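Putative alpha-galactosidase (Bacteroides fragilis, PDB 4NZJ) probably hydrolyses terminal, non-reducing alpha-D-galactose residues from alpha-galactosides, as a member of glycoside hydrolase family 27. Local coordinates at residues Val73-Glu78 / Lys86-Arg91; Asp281-Asp286 / His294-Ile299. All blocks are in the same frame, centred on the assembly; numbering follows the deposited sequence. Where two conformers were deposited one is given.

Contact 1: residues Val73-Glu78 / Lys86-Arg91; sequences VTLKAE and KQLVIR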
# COMPACT_ATOMS: atom_id res chain seq x y z
N VAL A 73 -14.61 -15.99 7.48
CA VAL A 73 -15.87 -15.30 7.67
C VAL A 73 -16.52 -15.10 6.31
O VAL A 73 -15.84 -14.81 5.33
CB VAL A 73 -15.62 -13.93 8.33
CG1 VAL A 73 -16.93 -13.21 8.62
CG2 VAL A 73 -14.81 -14.10 9.60
N THR A 74 -17.83 -15.26 6.24
CA THR A 74 -18.56 -14.99 5.00
C THR A 74 -19.23 -13.62 5.12
O THR A 74 -20.11 -13.43 5.95
CB THR A 74 -19.59 -16.08 4.70
OG1 THR A 74 -18.92 -17.34 4.63
CG2 THR A 74 -20.30 -15.82 3.38
N LEU A 75 -18.79 -12.68 4.29
CA LEU A 75 -19.32 -11.32 4.30
C LEU A 75 -20.38 -11.16 3.23
O LEU A 75 -20.29 -11.75 2.16
CB LEU A 75 -18.21 -10.31 4.02
CG LEU A 75 -16.98 -10.37 4.92
CD1 LEU A 75 -15.93 -9.39 4.43
CD2 LEU A 75 -17.37 -10.10 6.36
N LYS A 76 -21.38 -10.33 3.53
CA LYS A 76 -22.45 -10.04 2.60
C LYS A 76 -22.71 -8.53 2.59
O LYS A 76 -22.80 -7.91 3.64
CB LYS A 76 -23.71 -10.79 3.01
CG LYS A 76 -24.86 -10.68 2.03
CD LYS A 76 -26.04 -11.52 2.50
CE LYS A 76 -27.19 -11.47 1.51
NZ LYS A 76 -28.45 -12.02 2.10
N ALA A 77 -22.80 -7.96 1.40
CA ALA A 77 -23.18 -6.57 1.22
C ALA A 77 -24.42 -6.55 0.35
O ALA A 77 -24.48 -7.29 -0.64
CB ALA A 77 -22.05 -5.80 0.55
N GLU A 78 -25.40 -5.73 0.73
CA GLU A 78 -26.68 -5.64 0.04
C GLU A 78 -27.07 -4.19 -0.23
O GLU A 78 -26.96 -3.35 0.66
CB GLU A 78 -27.79 -6.26 0.90
CG GLU A 78 -27.55 -7.68 1.38
CD GLU A 78 -28.62 -8.14 2.36
OE1 GLU A 78 -28.69 -7.59 3.48
OE2 GLU A 78 -29.39 -9.05 2.00
N LYS A 86 -18.69 -12.66 -0.14
CA LYS A 86 -17.26 -12.88 -0.27
C LYS A 86 -16.70 -13.43 1.03
O LYS A 86 -17.12 -13.02 2.11
CB LYS A 86 -16.56 -11.56 -0.61
CG LYS A 86 -15.66 -11.61 -1.83
CD LYS A 86 -16.49 -11.71 -3.10
CE LYS A 86 -15.65 -11.47 -4.34
NZ LYS A 86 -16.43 -11.70 -5.58
N GLN A 87 -15.73 -14.34 0.92
CA GLN A 87 -15.02 -14.85 2.08
C GLN A 87 -13.97 -13.84 2.53
O GLN A 87 -13.36 -13.14 1.71
CB GLN A 87 -14.33 -16.18 1.77
CG GLN A 87 -15.22 -17.28 1.20
CD GLN A 87 -16.16 -17.88 2.23
OE1 GLN A 87 -17.13 -17.25 2.64
NE2 GLN A 87 -15.89 -19.12 2.62
N LEU A 88 -13.76 -13.75 3.84
CA LEU A 88 -12.64 -13.01 4.42
C LEU A 88 -11.94 -13.93 5.40
O LEU A 88 -12.59 -14.52 6.27
CB LEU A 88 -13.12 -11.75 5.13
CG LEU A 88 -12.08 -10.97 5.94
CD1 LEU A 88 -11.04 -10.33 5.04
CD2 LEU A 88 -12.75 -9.93 6.82
N VAL A 89 -10.63 -14.07 5.26
CA VAL A 89 -9.84 -14.83 6.22
C VAL A 89 -9.19 -13.85 7.19
O VAL A 89 -8.51 -12.91 6.78
CB VAL A 89 -8.77 -15.69 5.52
CG1 VAL A 89 -7.84 -16.35 6.55
CG2 VAL A 89 -9.44 -16.75 4.66
N ILE A 90 -9.44 -14.06 8.48
CA ILE A 90 -8.80 -13.27 9.53
C ILE A 90 -7.75 -14.15 10.21
O ILE A 90 -8.08 -15.19 10.76
CB ILE A 90 -9.82 -12.77 10.57
CG1 ILE A 90 -10.84 -11.86 9.88
CG2 ILE A 90 -9.11 -12.03 11.70
CD1 ILE A 90 -12.00 -11.43 10.76
N ARG A 91 -6.49 -13.72 10.16
CA ARG A 91 -5.41 -14.45 10.80
C ARG A 91 -4.98 -13.69 12.03
O ARG A 91 -4.50 -12.55 11.94
CB ARG A 91 -4.22 -14.64 9.85
CG ARG A 91 -3.03 -15.34 10.51
CD ARG A 91 -2.00 -15.77 9.48
NE ARG A 91 -2.61 -16.65 8.49
CZ ARG A 91 -2.18 -16.82 7.24
NH1 ARG A 91 -1.10 -16.19 6.80
NH2 ARG A 91 -2.84 -17.63 6.43

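Contact 2: residues Asp281-Asp286 / His294-Ile299; sequences DIWYRD and HGILNI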
# COMPACT_ATOMS: atom_id res chain seq x y z
N ASP A 281 8.38 12.96 -8.98
CA ASP A 281 7.30 12.99 -9.96
C ASP A 281 7.94 13.19 -11.34
O ASP A 281 7.86 14.26 -11.94
CB ASP A 281 6.33 14.12 -9.58
CG ASP A 281 5.15 14.23 -10.53
OD1 ASP A 281 4.81 13.25 -11.22
OD2 ASP A 281 4.56 15.34 -10.58
N ILE A 282 8.58 12.13 -11.82
CA ILE A 282 9.39 12.19 -13.03
C ILE A 282 9.63 10.76 -13.55
O ILE A 282 9.73 9.82 -12.77
CB ILE A 282 10.71 12.94 -12.76
CG1 ILE A 282 11.47 13.19 -14.07
CG2 ILE A 282 11.57 12.20 -11.75
CD1 ILE A 282 12.56 14.25 -13.96
N TRP A 283 9.67 10.62 -14.87
CA TRP A 283 9.73 9.31 -15.50
C TRP A 283 11.13 8.71 -15.35
O TRP A 283 11.27 7.55 -14.95
CB TRP A 283 9.35 9.45 -16.96
CG TRP A 283 9.14 8.19 -17.74
CD1 TRP A 283 9.80 7.82 -18.86
CD2 TRP A 283 8.17 7.17 -17.48
NE1 TRP A 283 9.31 6.62 -19.32
CE2 TRP A 283 8.31 6.20 -18.49
CE3 TRP A 283 7.21 6.97 -16.49
CZ2 TRP A 283 7.52 5.05 -18.54
CZ3 TRP A 283 6.42 5.83 -16.54
CH2 TRP A 283 6.59 4.88 -17.56
N TYR A 284 12.14 9.50 -15.67
CA TYR A 284 13.53 9.06 -15.60
C TYR A 284 14.40 10.10 -14.92
O TYR A 284 14.42 11.25 -15.34
CB TYR A 284 14.10 8.78 -16.99
CG TYR A 284 15.55 8.34 -16.94
CD1 TYR A 284 16.58 9.28 -16.93
CD2 TYR A 284 15.89 6.99 -16.87
CE1 TYR A 284 17.91 8.89 -16.86
CE2 TYR A 284 17.21 6.59 -16.80
CZ TYR A 284 18.22 7.54 -16.79
OH TYR A 284 19.55 7.16 -16.73
N ARG A 285 15.09 9.69 -13.86
CA ARG A 285 16.15 10.48 -13.25
C ARG A 285 16.99 9.54 -12.40
O ARG A 285 16.47 8.89 -11.50
CB ARG A 285 15.58 11.59 -12.37
CG ARG A 285 16.63 12.58 -11.89
CD ARG A 285 16.01 13.75 -11.16
NE ARG A 285 16.99 14.79 -10.85
CZ ARG A 285 17.84 14.75 -9.83
NH1 ARG A 285 17.87 13.72 -8.99
NH2 ARG A 285 18.69 15.76 -9.65
N ASP A 286 18.29 9.47 -12.68
CA ASP A 286 19.15 8.60 -11.89
C ASP A 286 19.64 9.34 -10.66
O ASP A 286 20.65 10.04 -10.71
CB ASP A 286 20.34 8.09 -12.71
CG ASP A 286 21.18 7.07 -11.96
OD1 ASP A 286 20.82 6.73 -10.81
OD2 ASP A 286 22.20 6.62 -12.53
N HIS A 294 14.78 10.03 -7.59
CA HIS A 294 14.83 8.98 -8.60
C HIS A 294 13.54 8.98 -9.41
O HIS A 294 12.45 9.15 -8.84
CB HIS A 294 14.97 7.61 -7.94
CG HIS A 294 16.22 7.44 -7.13
ND1 HIS A 294 17.31 6.74 -7.59
CD2 HIS A 294 16.55 7.89 -5.90
CE1 HIS A 294 18.26 6.76 -6.67
NE2 HIS A 294 17.82 7.46 -5.64
N GLY A 295 13.66 8.73 -10.70
CA GLY A 295 12.50 8.56 -11.57
C GLY A 295 11.85 7.20 -11.39
O GLY A 295 12.42 6.28 -10.82
N ILE A 296 10.63 7.10 -11.90
CA ILE A 296 9.85 5.87 -11.84
C ILE A 296 10.64 4.72 -12.46
O ILE A 296 10.73 3.64 -11.88
CB ILE A 296 8.50 6.05 -12.57
CG1 ILE A 296 7.59 7.01 -11.78
CG2 ILE A 296 7.81 4.71 -12.80
CD1 ILE A 296 6.52 7.67 -12.61
N LEU A 297 11.19 4.94 -13.65
CA LEU A 297 11.94 3.89 -14.35
C LEU A 297 13.13 3.42 -13.53
O LEU A 297 13.46 2.23 -13.52
CB LEU A 297 12.44 4.37 -15.72
CG LEU A 297 11.37 4.62 -16.78
CD1 LEU A 297 12.03 4.89 -18.12
CD2 LEU A 297 10.41 3.45 -16.87
N ASN A 298 13.76 4.35 -12.83
CA ASN A 298 14.97 4.04 -12.08
C ASN A 298 14.68 3.17 -10.87
O ASN A 298 15.45 2.27 -10.54
CB ASN A 298 15.65 5.34 -11.67
CG ASN A 298 15.83 6.26 -12.86
OD1 ASN A 298 14.91 6.97 -13.25
ND2 ASN A 298 17.00 6.20 -13.47
N ILE A 299 13.54 3.41 -10.24
CA ILE A 299 13.14 2.61 -9.10
C ILE A 299 12.72 1.20 -9.56
O ILE A 299 12.97 0.23 -8.86
CB ILE A 299 12.07 3.33 -8.25
CG1 ILE A 299 12.75 4.48 -7.50
CG2 ILE A 299 11.41 2.36 -7.27
CD1 ILE A 299 11.84 5.36 -6.68
O HOH W 1 18.63 5.48 -9.77

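Contact 1: residues Val73-Glu78 / Lys86-Arg91
Val73 and Leu88 face each other as a hydrogen-bonded antiparallel pair, each giving its N-H to the other's carbonyl: Val73 N to Leu88 O and Leu88 N to Val73 O are both 2.8 Å. Two residues on, Leu75 and Lys86 repeat the exchange, with Leu75 N 2.8 Å from Lys86 O and Lys86 N 2.9 Å from Leu75 O. Val73 O also receives a CA-H...O contact from Gln87. Between these pairs, Thr74 and Gln87 form a non-hydrogen-bonded pair whose side chains make the bond instead. Thr74 OG1 donates to Gln87 OE1 at 2.7 Å, in the plane of the amide and on a lone pair; a bend in the glutamine at chi2 (-73°) folds the amide back to the threonine. On the other face, Leu75 CD1 rests on Leu88 CB at 3.7 Å, and Val73 CG2 meets Ile90 CD1. Farther along, Arg91 forms salt bridges with Asp70 and Glu95. Strands 69-79 and 82-92 form a hairpin in the Ig-like domain, flanked by strands 42-46 and 20-23, and its Leu75, Leu88 and Ile90 face packs against strand 28-36 of the other sheet.

Contact 2: residues Asp281-Asp286 / His294-Ile299
Leu297 sits over one face of the Trp283 indole, the two side chains crossing at a slant. Leu297 CD1 makes a CH-pi contact with the five-membered ring, 3.9 Å from its centroid and 30° off the normal, while CD2 reaches Trp283 CZ2 at 3.7 Å. Both methyls lie over the same face, CD1 at the five-membered ring and CD2 at the benzo ring, with CG above the plane but offset toward the rim. Ile296 comes from another direction: its CD1 lies at the edge of the ring, near the plane, 4.0 Å from Trp283 CE3. Tyr466 adds an edge-to-face ring contact to the same tryptophan.

Asn298 works between Tyr284 and the backbone of Arg285. The side chains of Asn298 and Tyr284 cross at about a right angle, with ring and amide planes 52° apart, and ND2 lies over one face of the ring, 3.4 Å from Tyr284 CE2. With CG beside the backbone N (chi1 -51°), the same amide presents OD1 to Arg285 N at 2.8 Å; that donor stands above the carbonyl plane rather than on a lone pair. Arg285 O, in turn, takes Gly295 N at 2.9 Å on a lone pair in its plane. The arginine side chain extends away to the carbonyls of Gly291 and Leu293. At the far end, a water joins Asp286 OD1 to His294 ND1, meeting the imidazole at its edge.

Gly295 is the N-cap of helix 296-303, and the first two N-H groups after it are taken by the loop: Ile296 N by Ile282 O and Leu297 N by Trp283 O. Carbonyls of the preceding loop thereby satisfy a helix start, in the stretch that follows strand 272-274 of the family 27 TIM barrel.

From the N terminus, the chain first closes contact 1, where strand 69-79 turns back into strand 82-92 and pairs within the Ig-like domain. It then runs through six strands of the parallel barrel, from 102-105 to 272-274, before contact 2 opens. There residues 281-286 lead into the short helix 287-290, and the chain returns at 294-299 to start helix 296-303, closing a second short loop. The two follow in series, neither nested nor crossed. The centres of contact 1 and contact 2 are about 39 Å apart, on opposite sides of the chain's centre. Each is local to its own domain: it joins the two strands of a hairpin in one, and a loop and helix start in the other.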